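Local atomic coordinates of Alpha/beta hydrolase (Paenibacillus sp. VTT E-133280, PDB entry 6TJ2), a protein that probably hydrolyses esters such as methyl salicylate, as an extracellular enzyme resembling tobacco salicylic acid binding protein 2. Residues L177-R183 / A195-Y199; F59-T63 / V268-P272; A144-Q149 / L214-Y220. All coordinates share one frame; numbering follows the deposited sequence.

Contact 1. Residues L177-R183 / A195-Y199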
ATOM      1  N   LEU A 177      26.700   7.758  -2.150  1.00 12.71           N
ATOM      2  CA  LEU A 177      25.909   6.681  -1.575  1.00 13.76           C
ATOM      3  C   LEU A 177      26.748   5.424  -1.511  1.00 12.27           C
ATOM      4  O   LEU A 177      27.305   5.051  -2.529  1.00 13.61           O
ATOM      5  CB  LEU A 177      24.673   6.377  -2.420  1.00 13.99           C
ATOM      6  CG  LEU A 177      23.658   7.490  -2.558  1.00 15.30           C
ATOM      7  CD1 LEU A 177      22.589   7.092  -3.583  1.00 15.65           C
ATOM      8  CD2 LEU A 177      23.100   7.805  -1.194  1.00 16.58           C
ATOM      9  N   PRO A 178      26.853   4.701  -0.399  1.00 12.57           N
ATOM     10  CA  PRO A 178      27.512   3.404  -0.380  1.00 11.78           C
ATOM     11  C   PRO A 178      26.745   2.446  -1.280  1.00 12.59           C
ATOM     12  O   PRO A 178      25.490   2.481  -1.286  1.00 14.15           O
ATOM     13  CB  PRO A 178      27.511   2.939   1.072  1.00 15.50           C
ATOM     14  CG  PRO A 178      27.286   4.219   1.837  1.00 18.16           C
ATOM     15  CD  PRO A 178      26.493   5.139   0.942  1.00 15.36           C
ATOM     16  N   PHE A 179      27.414   1.501  -1.906  1.00 12.80           N
ATOM     17  CA  PHE A 179      26.739   0.601  -2.858  1.00 11.32           C
ATOM     18  C   PHE A 179      25.742  -0.292  -2.129  1.00 12.25           C
ATOM     19  O   PHE A 179      24.634  -0.518  -2.669  1.00 12.00           O
ATOM     20  CB  PHE A 179      27.743  -0.240  -3.657  1.00 11.63           C
ATOM     21  CG  PHE A 179      27.087  -1.147  -4.660  1.00 12.49           C
ATOM     22  CD1 PHE A 179      26.270  -0.662  -5.669  1.00 11.94           C
ATOM     23  CD2 PHE A 179      27.176  -2.521  -4.555  1.00 13.04           C
ATOM     24  CE1 PHE A 179      25.619  -1.497  -6.559  1.00 12.68           C
ATOM     25  CE2 PHE A 179      26.531  -3.365  -5.465  1.00 14.26           C
ATOM     26  CZ  PHE A 179      25.733  -2.851  -6.450  1.00 12.37           C
ATOM     27  N   PRO A 180      26.010  -0.850  -0.939  1.00 11.69           N
ATOM     28  CA  PRO A 180      25.005  -1.752  -0.349  1.00 12.76           C
ATOM     29  C   PRO A 180      23.683  -1.014  -0.111  1.00 13.37           C
ATOM     30  O   PRO A 180      22.582  -1.544  -0.396  1.00 12.89           O
ATOM     31  CB  PRO A 180      25.676  -2.243   0.937  1.00 13.93           C
ATOM     32  CG  PRO A 180      27.175  -2.186   0.606  1.00 14.41           C
ATOM     33  CD  PRO A 180      27.256  -0.879  -0.156  1.00 14.42           C
ATOM     34  N   LEU A 181      23.703   0.200   0.395  1.00 11.95           N
ATOM     35  CA  LEU A 181      22.530   1.070   0.595  1.00 11.35           C
ATOM     36  C   LEU A 181      21.879   1.309  -0.748  1.00 10.53           C
ATOM     37  O   LEU A 181      20.632   1.136  -0.883  1.00 12.04           O
ATOM     38  CB  LEU A 181      22.922   2.399   1.240  1.00 14.26           C
ATOM     39  CG  LEU A 181      21.766   3.353   1.472  1.00 14.69           C
ATOM     40  CD1 LEU A 181      20.774   2.855   2.507  1.00 14.62           C
ATOM     41  CD2 LEU A 181      22.265   4.744   1.815  1.00 16.28           C
ATOM     42  N   PHE A 182      22.598   1.702  -1.757  1.00  9.93           N
ATOM     43  CA  PHE A 182      22.058   1.934  -3.076  1.00  9.78           C
ATOM     44  C   PHE A 182      21.385   0.686  -3.625  1.00 10.43           C
ATOM     45  O   PHE A 182      20.210   0.748  -4.109  1.00  9.95           O
ATOM     46  CB  PHE A 182      23.171   2.444  -3.998  1.00 10.35           C
ATOM     47  CG  PHE A 182      22.728   2.704  -5.411  1.00 10.14           C
ATOM     48  CD1 PHE A 182      22.179   3.917  -5.780  1.00 12.04           C
ATOM     49  CD2 PHE A 182      22.883   1.752  -6.403  1.00 11.64           C
ATOM     50  CE1 PHE A 182      21.813   4.178  -7.092  1.00 13.09           C
ATOM     51  CE2 PHE A 182      22.497   2.011  -7.706  1.00 10.96           C
ATOM     52  CZ  PHE A 182      21.939   3.214  -8.037  1.00 11.06           C
ATOM     53  N   ARG A 183      22.096  -0.433  -3.563  1.00  9.58           N
ATOM     54  CA  ARG A 183      21.621  -1.689  -4.187  1.00 10.55           C
ATOM     55  C   ARG A 183      20.291  -2.085  -3.559  1.00  9.77           C
ATOM     56  O   ARG A 183      19.398  -2.578  -4.263  1.00 11.13           O
ATOM     57  CB  ARG A 183      22.720  -2.749  -4.067  1.00 10.55           C
ATOM     58  CG  ARG A 183      22.443  -3.985  -4.940  1.00 11.50           C
ATOM     59  CD  ARG A 183      21.609  -5.007  -4.189  1.00 11.70           C
ATOM     60  NE  ARG A 183      21.242  -6.111  -5.061  1.00 12.63           N
ATOM     61  CZ  ARG A 183      20.225  -6.126  -5.907  1.00 12.11           C
ATOM     62  NH1 ARG A 183      19.429  -5.087  -6.073  1.00 12.43           N
ATOM     63  NH2 ARG A 183      19.995  -7.180  -6.655  1.00 12.32           N
ATOM     64  N   ALA A 195      22.093  -3.266 -11.017  1.00 10.76           N
ATOM     65  CA  ALA A 195      22.423  -2.392  -9.887  1.00 10.73           C
ATOM     66  C   ALA A 195      23.819  -1.788 -10.046  1.00 10.93           C
ATOM     67  O   ALA A 195      24.039  -0.595  -9.811  1.00 11.73           O
ATOM     68  CB  ALA A 195      22.280  -3.123  -8.576  1.00 10.92           C
ATOM     69  N   GLN A 196      24.758  -2.635 -10.441  1.00 11.70           N
ATOM     70  CA  GLN A 196      26.160  -2.173 -10.622  1.00 11.83           C
ATOM     71  C   GLN A 196      26.185  -1.157 -11.759  1.00 11.81           C
ATOM     72  O   GLN A 196      26.881  -0.122 -11.626  1.00 12.73           O
ATOM     73  CB  GLN A 196      27.055  -3.369 -10.908  1.00 12.22           C
ATOM     74  CG  GLN A 196      27.267  -4.328  -9.735  1.00 12.87           C
ATOM     75  CD  GLN A 196      27.810  -5.693 -10.086  1.00 13.31           C
ATOM     76  OE1 GLN A 196      27.638  -6.124 -11.215  1.00 14.80           O
ATOM     77  NE2 GLN A 196      28.493  -6.294  -9.125  1.00 15.58           N
ATOM     78  N   ALA A 197      25.513  -1.430 -12.861  1.00 12.01           N
ATOM     79  CA  ALA A 197      25.497  -0.503 -14.009  1.00 13.06           C
ATOM     80  C   ALA A 197      24.888   0.827 -13.584  1.00 12.11           C
ATOM     81  O   ALA A 197      25.388   1.918 -13.889  1.00 13.79           O
ATOM     82  CB  ALA A 197      24.749  -1.078 -15.170  1.00 13.97           C
ATOM     83  N   PHE A 198      23.796   0.805 -12.835  1.00 11.37           N
ATOM     84  CA  PHE A 198      23.105   2.029 -12.394  1.00 12.41           C
ATOM     85  C   PHE A 198      23.948   2.767 -11.357  1.00 11.92           C
ATOM     86  O   PHE A 198      23.984   4.013 -11.369  1.00 12.72           O
ATOM     87  CB  PHE A 198      21.714   1.723 -11.849  1.00 12.55           C
ATOM     88  CG  PHE A 198      20.803   1.034 -12.837  1.00 13.88           C
ATOM     89  CD1 PHE A 198      20.907   1.244 -14.184  1.00 16.04           C
ATOM     90  CD2 PHE A 198      19.837   0.199 -12.361  1.00 14.24           C
ATOM     91  CE1 PHE A 198      20.030   0.637 -15.096  1.00 18.25           C
ATOM     92  CE2 PHE A 198      18.965  -0.409 -13.262  1.00 15.88           C
ATOM     93  CZ  PHE A 198      19.083  -0.215 -14.595  1.00 17.22           C
ATOM     94  N   TYR A 199      24.710   2.067 -10.512  1.00 11.46           N
ATOM     95  CA  TYR A 199      25.579   2.720  -9.514  1.00 11.92           C
ATOM     96  C   TYR A 199      26.684   3.496 -10.220  1.00 12.52           C
ATOM     97  O   TYR A 199      27.019   4.625  -9.788  1.00 12.12           O
ATOM     98  CB  TYR A 199      26.146   1.689  -8.547  1.00 11.88           C
ATOM     99  CG  TYR A 199      26.897   2.270  -7.386  1.00 11.78           C
ATOM    100  CD1 TYR A 199      26.266   3.088  -6.458  1.00 11.48           C
ATOM    101  CD2 TYR A 199      28.252   2.021  -7.222  1.00 13.05           C
ATOM    102  CE1 TYR A 199      26.957   3.592  -5.365  1.00 11.00           C
ATOM    103  CE2 TYR A 199      28.937   2.532  -6.149  1.00 11.62           C
ATOM    104  CZ  TYR A 199      28.294   3.301  -5.198  1.00 11.76           C
ATOM    105  OH  TYR A 199      29.009   3.813  -4.142  1.00 13.18           O
TER

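Contact 2. Residues F59-T63 / V268-P272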
ATOM      1  N   PHE A  59      19.413  10.195 -16.666  1.00 11.44           N
ATOM      2  CA  PHE A  59      18.430   9.372 -15.927  1.00 11.89           C
ATOM      3  C   PHE A  59      17.220   9.126 -16.806  1.00 11.59           C
ATOM      4  O   PHE A  59      16.644   8.043 -16.692  1.00 11.61           O
ATOM      5  CB  PHE A  59      18.020  10.081 -14.639  1.00 11.69           C
ATOM      6  CG  PHE A  59      17.048   9.392 -13.727  1.00 11.94           C
ATOM      7  CD1 PHE A  59      17.481   8.276 -13.059  1.00 14.75           C
ATOM      8  CD2 PHE A  59      15.740   9.766 -13.577  1.00 13.84           C
ATOM      9  CE1 PHE A  59      16.667   7.632 -12.137  1.00 15.76           C
ATOM     10  CE2 PHE A  59      14.905   9.073 -12.689  1.00 15.03           C
ATOM     11  CZ  PHE A  59      15.383   8.030 -11.977  1.00 15.26           C
ATOM     12  N   TRP A  60      16.773  10.151 -17.537  1.00 11.50           N
ATOM     13  CA  TRP A  60      15.524  10.140 -18.323  1.00 11.63           C
ATOM     14  C   TRP A  60      15.673   9.521 -19.711  1.00 12.23           C
ATOM     15  O   TRP A  60      14.678   9.476 -20.404  1.00 12.74           O
ATOM     16  CB  TRP A  60      15.004  11.559 -18.435  1.00 11.10           C
ATOM     17  CG  TRP A  60      14.749  12.240 -17.121  1.00 10.55           C
ATOM     18  CD1 TRP A  60      15.380  13.341 -16.652  1.00 11.09           C
ATOM     19  CD2 TRP A  60      13.752  11.869 -16.139  1.00 11.25           C
ATOM     20  NE1 TRP A  60      14.844  13.686 -15.437  1.00 11.55           N
ATOM     21  CE2 TRP A  60      13.827  12.833 -15.112  1.00 12.18           C
ATOM     22  CE3 TRP A  60      12.790  10.865 -16.075  1.00 13.04           C
ATOM     23  CZ2 TRP A  60      13.004  12.794 -13.995  1.00 12.85           C
ATOM     24  CZ3 TRP A  60      11.948  10.837 -14.989  1.00 15.18           C
ATOM     25  CH2 TRP A  60      12.064  11.807 -13.978  1.00 14.73           C
ATOM     26  N   ASP A  61      16.850   9.010 -20.086  1.00 11.59           N
ATOM     27  CA  ASP A  61      17.056   8.704 -21.523  1.00 12.32           C
ATOM     28  C   ASP A  61      15.968   7.761 -22.049  1.00 11.61           C
ATOM     29  O   ASP A  61      15.323   8.078 -23.089  1.00 12.84           O
ATOM     30  CB  ASP A  61      18.434   8.108 -21.752  1.00 13.54           C
ATOM     31  CG  ASP A  61      19.601   9.083 -21.689  1.00 14.68           C
ATOM     32  OD1 ASP A  61      19.348  10.277 -21.672  1.00 17.68           O
ATOM     33  OD2 ASP A  61      20.750   8.522 -21.608  1.00 20.52           O
ATOM     34  N   GLU A  62      15.764   6.651 -21.391  1.00 11.93           N
ATOM     35  CA  GLU A  62      14.854   5.592 -21.933  1.00 12.26           C
ATOM     36  C   GLU A  62      13.414   6.068 -21.854  1.00 11.67           C
ATOM     37  O   GLU A  62      12.609   5.861 -22.776  1.00 12.28           O
ATOM     38  CB  GLU A  62      15.062   4.274 -21.204  1.00 13.24           C
ATOM     39  CG  GLU A  62      16.470   3.666 -21.327  1.00 14.47           C
ATOM     40  CD  GLU A  62      17.560   4.253 -20.451  1.00 18.13           C
ATOM     41  OE1 GLU A  62      17.313   5.125 -19.564  1.00 16.59           O
ATOM     42  OE2 GLU A  62      18.746   3.825 -20.660  1.00 24.80           O
ATOM     43  N   THR A  63      13.023   6.583 -20.715  1.00 11.88           N
ATOM     44  CA  THR A  63      11.630   7.008 -20.507  1.00 11.86           C
ATOM     45  C   THR A  63      11.286   8.180 -21.398  1.00 12.40           C
ATOM     46  O   THR A  63      10.169   8.224 -22.001  1.00 11.90           O
ATOM     47  CB  THR A  63      11.380   7.248 -19.020  1.00 13.06           C
ATOM     48  OG1 THR A  63      11.403   6.014 -18.293  1.00 13.91           O
ATOM     49  CG2 THR A  63      10.071   7.932 -18.783  1.00 14.81           C
ATOM     50  N   VAL A 268      12.688   3.329 -14.376  1.00 10.99           N
ATOM     51  CA  VAL A 268      12.750   4.294 -15.516  1.00 12.68           C
ATOM     52  C   VAL A 268      13.699   3.776 -16.589  1.00 13.15           C
ATOM     53  O   VAL A 268      13.667   4.244 -17.758  1.00 14.03           O
ATOM     54  CB  VAL A 268      13.165   5.711 -15.099  1.00 14.92           C
ATOM     55  CG1 VAL A 268      12.090   6.297 -14.207  1.00 14.99           C
ATOM     56  CG2 VAL A 268      14.553   5.757 -14.503  1.00 15.42           C
ATOM     57  N   ARG A 269      14.600   2.851 -16.259  1.00 12.76           N
ATOM     58  CA  ARG A 269      15.538   2.240 -17.248  1.00 13.77           C
ATOM     59  C   ARG A 269      14.965   0.954 -17.782  1.00 14.55           C
ATOM     60  O   ARG A 269      15.104   0.719 -18.997  1.00 17.07           O
ATOM     61  CB  ARG A 269      16.904   1.931 -16.644  1.00 15.97           C
ATOM     62  CG  ARG A 269      17.779   3.155 -16.581  1.00 16.79           C
ATOM     63  CD  ARG A 269      17.774   3.704 -15.186  1.00 19.02           C
ATOM     64  NE  ARG A 269      18.772   4.754 -15.155  1.00 19.04           N
ATOM     65  CZ  ARG A 269      19.474   5.095 -14.084  1.00 16.74           C
ATOM     66  NH1 ARG A 269      19.214   4.610 -12.893  1.00 15.10           N
ATOM     67  NH2 ARG A 269      20.421   5.990 -14.225  1.00 19.43           N
ATOM     68  N   THR A 270      14.349   0.113 -16.962  1.00 13.05           N
ATOM     69  CA  THR A 270      13.954  -1.258 -17.377  1.00 13.52           C
ATOM     70  C   THR A 270      12.559  -1.296 -17.959  1.00 14.15           C
ATOM     71  O   THR A 270      12.271  -2.238 -18.713  1.00 15.36           O
ATOM     72  CB  THR A 270      14.152  -2.233 -16.218  1.00 14.19           C
ATOM     73  OG1 THR A 270      13.299  -1.753 -15.176  1.00 14.01           O
ATOM     74  CG2 THR A 270      15.589  -2.264 -15.745  1.00 15.93           C
ATOM     75  N   GLU A 271      11.654  -0.429 -17.543  1.00 13.03           N
ATOM     76  CA  GLU A 271      10.261  -0.425 -17.985  1.00 12.28           C
ATOM     77  C   GLU A 271       9.882   0.941 -18.460  1.00 11.52           C
ATOM     78  O   GLU A 271       8.897   1.516 -18.007  1.00 11.89           O
ATOM     79  CB  GLU A 271       9.319  -0.893 -16.870  1.00 13.66           C
ATOM     80  CG  GLU A 271       9.588  -2.307 -16.400  1.00 14.74           C
ATOM     81  CD  GLU A 271       9.238  -3.418 -17.384  1.00 20.29           C
ATOM     82  OE1 GLU A 271       8.532  -3.166 -18.381  1.00 21.32           O
ATOM     83  OE2 GLU A 271       9.639  -4.619 -17.118  1.00 23.20           O
ATOM     84  N   PRO A 272      10.610   1.521 -19.438  1.00 11.48           N
ATOM     85  CA  PRO A 272      10.367   2.905 -19.830  1.00 13.64           C
ATOM     86  C   PRO A 272       9.010   3.102 -20.491  1.00 12.76           C
ATOM     87  O   PRO A 272       8.460   4.202 -20.400  1.00 12.08           O
ATOM     88  CB  PRO A 272      11.538   3.257 -20.774  1.00 13.22           C
ATOM     89  CG  PRO A 272      11.998   1.877 -21.299  1.00 13.05           C
ATOM     90  CD  PRO A 272      11.771   0.938 -20.124  1.00 13.29           C
TER
HETATM   91  O   HOH W   1      14.707   6.811 -18.291  1.00 13.14           O
HETATM   92  O   HOH W   2      19.147   6.122 -17.790  1.00 21.00           O

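Contact 3. Residues A144-Q149 / L214-Y220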
ATOM      1  N   ALA A 144       8.554  16.829  -1.286  1.00 12.47           N
ATOM      2  CA  ALA A 144       7.779  18.079  -1.317  1.00 11.87           C
ATOM      3  C   ALA A 144       7.921  18.739   0.037  1.00 12.73           C
ATOM      4  O   ALA A 144       6.970  18.706   0.825  1.00 13.00           O
ATOM      5  CB  ALA A 144       6.350  17.743  -1.691  1.00 13.69           C
ATOM      6  N   PRO A 145       9.094  19.283   0.373  1.00 12.51           N
ATOM      7  CA  PRO A 145       9.232  19.926   1.674  1.00 12.14           C
ATOM      8  C   PRO A 145       8.141  20.986   1.844  1.00 13.38           C
ATOM      9  O   PRO A 145       7.700  21.644   0.905  1.00 13.45           O
ATOM     10  CB  PRO A 145      10.613  20.580   1.649  1.00 14.17           C
ATOM     11  CG  PRO A 145      11.339  19.758   0.598  1.00 17.48           C
ATOM     12  CD  PRO A 145      10.319  19.361  -0.450  1.00 12.55           C
ATOM     13  N   LEU A 146       7.758  21.171   3.114  1.00 13.20           N
ATOM     14  CA  LEU A 146       6.942  22.352   3.475  1.00 13.11           C
ATOM     15  C   LEU A 146       7.847  23.580   3.577  1.00 13.04           C
ATOM     16  O   LEU A 146       9.078  23.435   3.725  1.00 15.44           O
ATOM     17  CB  LEU A 146       6.259  22.078   4.828  1.00 15.03           C
ATOM     18  CG  LEU A 146       5.320  20.867   4.861  1.00 17.42           C
ATOM     19  CD1 LEU A 146       4.700  20.665   6.260  1.00 19.26           C
ATOM     20  CD2 LEU A 146       4.225  21.001   3.840  1.00 17.32           C
ATOM     21  N   ASP A 147       7.212  24.750   3.651  1.00 15.65           N
ATOM     22  CA  ASP A 147       7.933  26.018   3.883  1.00 16.10           C
ATOM     23  C   ASP A 147       8.839  25.913   5.103  1.00 16.87           C
ATOM     24  O   ASP A 147       8.398  25.395   6.156  1.00 16.67           O
ATOM     25  CB  ASP A 147       6.930  27.155   3.992  1.00 17.53           C
ATOM     26  CG  ASP A 147       7.664  28.464   4.208  1.00 19.26           C
ATOM     27  OD1 ASP A 147       8.592  28.785   3.463  1.00 18.18           O
ATOM     28  OD2 ASP A 147       7.307  29.162   5.197  1.00 23.37           O
ATOM     29  N   GLY A 148      10.071  26.389   4.962  1.00 15.08           N
ATOM     30  CA  GLY A 148      11.072  26.384   6.047  1.00 15.50           C
ATOM     31  C   GLY A 148      11.784  25.076   6.270  1.00 14.95           C
ATOM     32  O   GLY A 148      12.586  24.933   7.203  1.00 17.63           O
ATOM     33  N   GLN A 149      11.503  24.036   5.489  1.00 14.43           N
ATOM     34  CA  GLN A 149      12.150  22.729   5.609  1.00 13.45           C
ATOM     35  C   GLN A 149      13.143  22.512   4.464  1.00 13.46           C
ATOM     36  O   GLN A 149      13.066  23.152   3.413  1.00 14.21           O
ATOM     37  CB  GLN A 149      11.118  21.596   5.519  1.00 13.26           C
ATOM     38  CG  GLN A 149      10.025  21.653   6.582  1.00 13.81           C
ATOM     39  CD  GLN A 149       9.052  20.516   6.455  1.00 14.51           C
ATOM     40  OE1 GLN A 149       8.972  19.807   5.427  1.00 13.59           O
ATOM     41  NE2 GLN A 149       8.239  20.303   7.501  1.00 16.43           N
ATOM     42  N   LEU A 214      14.117  25.803   2.617  1.00 15.64           N
ATOM     43  CA  LEU A 214      13.518  26.452   1.451  1.00 14.81           C
ATOM     44  C   LEU A 214      12.357  27.350   1.821  1.00 15.64           C
ATOM     45  O   LEU A 214      11.491  26.946   2.581  1.00 15.66           O
ATOM     46  CB  LEU A 214      13.109  25.345   0.478  1.00 15.91           C
ATOM     47  CG  LEU A 214      14.229  24.401   0.068  1.00 16.18           C
ATOM     48  CD1 LEU A 214      13.680  23.306  -0.798  1.00 18.72           C
ATOM     49  CD2 LEU A 214      15.321  25.147  -0.693  1.00 18.96           C
ATOM     50  N   ASP A 215      12.335  28.525   1.220  1.00 16.59           N
ATOM     51  CA  ASP A 215      11.183  29.440   1.301  1.00 17.72           C
ATOM     52  C   ASP A 215      10.192  29.046   0.205  1.00 16.52           C
ATOM     53  O   ASP A 215      10.460  29.263  -1.000  1.00 17.54           O
ATOM     54  CB  ASP A 215      11.623  30.891   1.144  1.00 21.03           C
ATOM     55  CG  ASP A 215      10.489  31.879   1.318  1.00 27.13           C
ATOM     56  OD1 ASP A 215       9.264  31.499   1.153  1.00 22.40           O
ATOM     57  OD2 ASP A 215      10.841  33.064   1.653  1.00 34.27           O
ATOM     58  N   LEU A 216       9.080  28.443   0.623  1.00 15.50           N
ATOM     59  CA  LEU A 216       8.094  27.839  -0.298  1.00 15.07           C
ATOM     60  C   LEU A 216       6.684  28.387  -0.088  1.00 16.86           C
ATOM     61  O   LEU A 216       5.739  27.808  -0.563  1.00 16.23           O
ATOM     62  CB  LEU A 216       8.131  26.319  -0.131  1.00 14.82           C
ATOM     63  CG  LEU A 216       9.439  25.634  -0.414  1.00 14.81           C
ATOM     64  CD1 LEU A 216       9.363  24.181  -0.024  1.00 16.26           C
ATOM     65  CD2 LEU A 216       9.775  25.771  -1.895  1.00 17.47           C
ATOM     66  N   LYS A 217       6.588  29.582   0.508  1.00 17.89           N
ATOM     67  CA  LYS A 217       5.282  30.234   0.685  1.00 19.63           C
ATOM     68  C   LYS A 217       4.597  30.437  -0.664  1.00 17.13           C
ATOM     69  O   LYS A 217       3.367  30.192  -0.777  1.00 17.88           O
ATOM     70  CB  LYS A 217       5.469  31.581   1.372  1.00 20.97           C
ATOM     71  CG  LYS A 217       5.994  31.462   2.795  1.00 26.62           C
ATOM     72  CD  LYS A 217       5.952  32.812   3.492  1.00 26.05           C
ATOM     73  CE  LYS A 217       6.107  32.646   4.985  1.00 30.66           C
ATOM     74  NZ  LYS A 217       7.439  32.098   5.324  1.00 30.59           N
ATOM     75  N   LYS A 218       5.355  30.895  -1.677  1.00 18.18           N
ATOM     76  CA  LYS A 218       4.748  31.155  -2.988  1.00 18.26           C
ATOM     77  C   LYS A 218       4.219  29.825  -3.545  1.00 17.08           C
ATOM     78  O   LYS A 218       3.102  29.784  -4.039  1.00 17.95           O
ATOM     79  CB  LYS A 218       5.683  31.918  -3.923  1.00 22.13           C
ATOM     80  CG  LYS A 218       5.091  32.102  -5.302  1.00 28.72           C
ATOM     81  CD  LYS A 218       5.685  33.251  -6.100  1.00 32.94           C
ATOM     82  CE  LYS A 218       4.887  33.589  -7.344  1.00 38.73           C
ATOM     83  NZ  LYS A 218       3.513  34.012  -6.995  1.00 44.22           N
ATOM     84  N   PHE A 219       5.039  28.766  -3.522  1.00 14.90           N
ATOM     85  CA  PHE A 219       4.608  27.460  -4.057  1.00 15.66           C
ATOM     86  C   PHE A 219       3.278  27.021  -3.453  1.00 15.49           C
ATOM     87  O   PHE A 219       2.378  26.579  -4.183  1.00 16.80           O
ATOM     88  CB  PHE A 219       5.663  26.394  -3.807  1.00 14.86           C
ATOM     89  CG  PHE A 219       5.182  25.016  -4.175  1.00 13.83           C
ATOM     90  CD1 PHE A 219       5.116  24.639  -5.502  1.00 13.06           C
ATOM     91  CD2 PHE A 219       4.681  24.141  -3.234  1.00 13.44           C
ATOM     92  CE1 PHE A 219       4.573  23.424  -5.850  1.00 13.96           C
ATOM     93  CE2 PHE A 219       4.147  22.909  -3.593  1.00 14.71           C
ATOM     94  CZ  PHE A 219       4.114  22.542  -4.901  1.00 15.10           C
ATOM     95  N   TYR A 220       3.171  27.143  -2.134  1.00 15.26           N
ATOM     96  CA  TYR A 220       1.957  26.677  -1.414  1.00 16.54           C
ATOM     97  C   TYR A 220       0.786  27.648  -1.599  1.00 20.15           C
ATOM     98  O   TYR A 220      -0.314  27.200  -1.270  1.00 22.79           O
ATOM     99  CB  TYR A 220       2.257  26.390   0.060  1.00 17.61           C
ATOM    100  CG  TYR A 220       3.018  25.089   0.189  1.00 15.08           C
ATOM    101  CD1 TYR A 220       2.381  23.888  -0.086  1.00 16.44           C
ATOM    102  CD2 TYR A 220       4.350  25.047   0.444  1.00 15.39           C
ATOM    103  CE1 TYR A 220       3.062  22.680  -0.001  1.00 14.73           C
ATOM    104  CE2 TYR A 220       5.067  23.863   0.490  1.00 14.03           C
ATOM    105  CZ  TYR A 220       4.421  22.658   0.260  1.00 14.54           C
ATOM    106  OH  TYR A 220       5.068  21.450   0.271  1.00 13.93           O
TER

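Contact 1. Residues L177-R183 / A195-Y199
Tyr-199 reaches from helix 192-200 between Phe-179 and Phe-182, two aromatic side chains one turn apart at the start of helix 179-185. With CG anti to the backbone N (chi1 -172°), its ring runs on to the start of the other helix. CB already touches both rings, 3.7 Å from CD1 of Phe-179 and 3.8 Å from CE2 of Phe-182. At CG the same Phe-179 CD1 sits over one face of the tyrosine ring, only 3.5 Å away. The two edges of the ring then meet different partners. Tyr-199 CD1 lies over a face of the Phe-182 ring, toward its rim, 3.6 Å from CD2 of Phe-182. Along the other edge, CD2 and CE2 of Tyr-199 run along CD1 and CB of Phe-179, whose CB makes a CH-pi contact 4.0 Å from the Tyr-199 ring centroid. The three rings form an aromatic cluster, both phenylalanines tilted more than 50° from the tyrosine plane. At the tip, OH donates a 2.7 Å hydrogen bond to Leu-177 O, arriving nearly along the C=O axis and close to the plane of the tyrosine ring. This fixes the ring end just before Pro-178, the N-cap of helix 179-185. Farther along, Phe-179 CZ rests near Gln-196 CG, while Arg-183 CG packs on Ala-195 CB at 3.7 Å. The guanidinium is held by Ala-190 O and by Asp-285 O of the second subunit. The short helix segments run at 114° to each other, and Phe-182 lies near, without touching, the probable catalytic triad. Such a pair of short helices inserted between core strands is consistent with the helical cap of SABP2-like alpha/beta-hydrolases.

Contact 2. Residues F59-T63 / V268-P272
Phe-59 presents one ring face to Val-268, whose CG2 lies 3.8 Å from the ring centroid and 22° off the normal, a CH-pi contact. The rim atom CD1 of the same ring stands over the centre of the Arg-269 guanidinium, the two planes 67° apart. Replacing Phe-59 by an alanine is likely to leave the Val-268 methyl and this guanidinium face without their common partner and to open a gap beside His-116, whose ring also meets Phe-59. The carbonyl oxygen of Phe-59 lies 2.8 Å from water 1, which accepts a bond from Thr-63 N and also lies 2.8 Å from Val-268 O, bridging the two segments. The contact belongs to the alpha/beta-hydrolase core: helix 61-69, which follows the first strand, and the residues just before it meet the short helix 267-270 and the first residue of the last helix, 272-283. Glu-62 sets CB against Pro-272 CB at 3.7 Å, then bends at CG and brings OE1 alongside Arg-269 CG. Its carboxylate reaches the arginine through water 2, 2.7 Å from OE1 and accepting from Arg-269 NE at 3.0 Å; Arg-269 NH1 is bonded to Met-265 O. Thr-63 turns OG1 beside its own backbone N (chi1 -69°) and donates to Val-268 O at 2.9 Å, on a lone pair in the carbonyl plane.

Contact 3. Residues A144-Q149 / L214-Y220
Asp-147 grips the opposing segment with both carboxylate oxygens. OD1 accepts Leu-216 N on its anti side, at 2.9 Å and 166° at the hydrogen; OD2 forms a salt bridge with Lys-217 NZ on its syn side, also 2.9 Å, both donors somewhat out of the carboxylate plane. Asp-215 OD1 comes within 3.6 Å of Asp-147 OD1, a like-charge approach that the lysine is likely to ease. Beside this fork, Gly-148 N donates to Leu-214 O (2.8 Å) and Leu-214 N to Gln-149 O (3.0 Å). Tyr-220 OH donates to Pro-145 O at 2.7 Å from above the carbonyl plane, and Leu-146 CD2 touches the same hydroxyl. In the alpha/beta-hydrolase fold this is where the chain between strands 134-139 and 226-231, which probably carries the cap, leaves the core and returns to it. The outgoing side is shaped by a type II beta turn from Leu-146 to Gln-149, with Gly-148 at positive phi. The turn brings extended Gln-149 beside Leu-146, whose N donates to OE1 (2.9 Å) from well above that carbonyl plane; Gln-154 NE2 binds the same oxygen. Farther out, Gln-124 of helix 119-129 donates to Pro-145 O, and His-251 is hydrogen-bonded to Ala-144 O.

From the N terminus, the chain passes 59-63 first and then 144-149, each opening a loop that a later segment closes. Next come 177-183 and 195-199, which pair at once across eleven residues as contact 1. Contact 3 closes around them at 214-220, and contact 2 encloses both other loops at 268-272, so the three loops are nested without crossing. Contact 2 ties helix 61-69 to the short helix 267-270 and the start of helix 272-283, contact 3 joins the two ends of the probable cap region, and contact 1 lies within it. Contacts 1 and 2 touch, Phe-198 CZ packing 3.7 Å from Arg-269 CB; contact 3 lies across the chain's centre, its nearest atoms about 17 Å from contact 1.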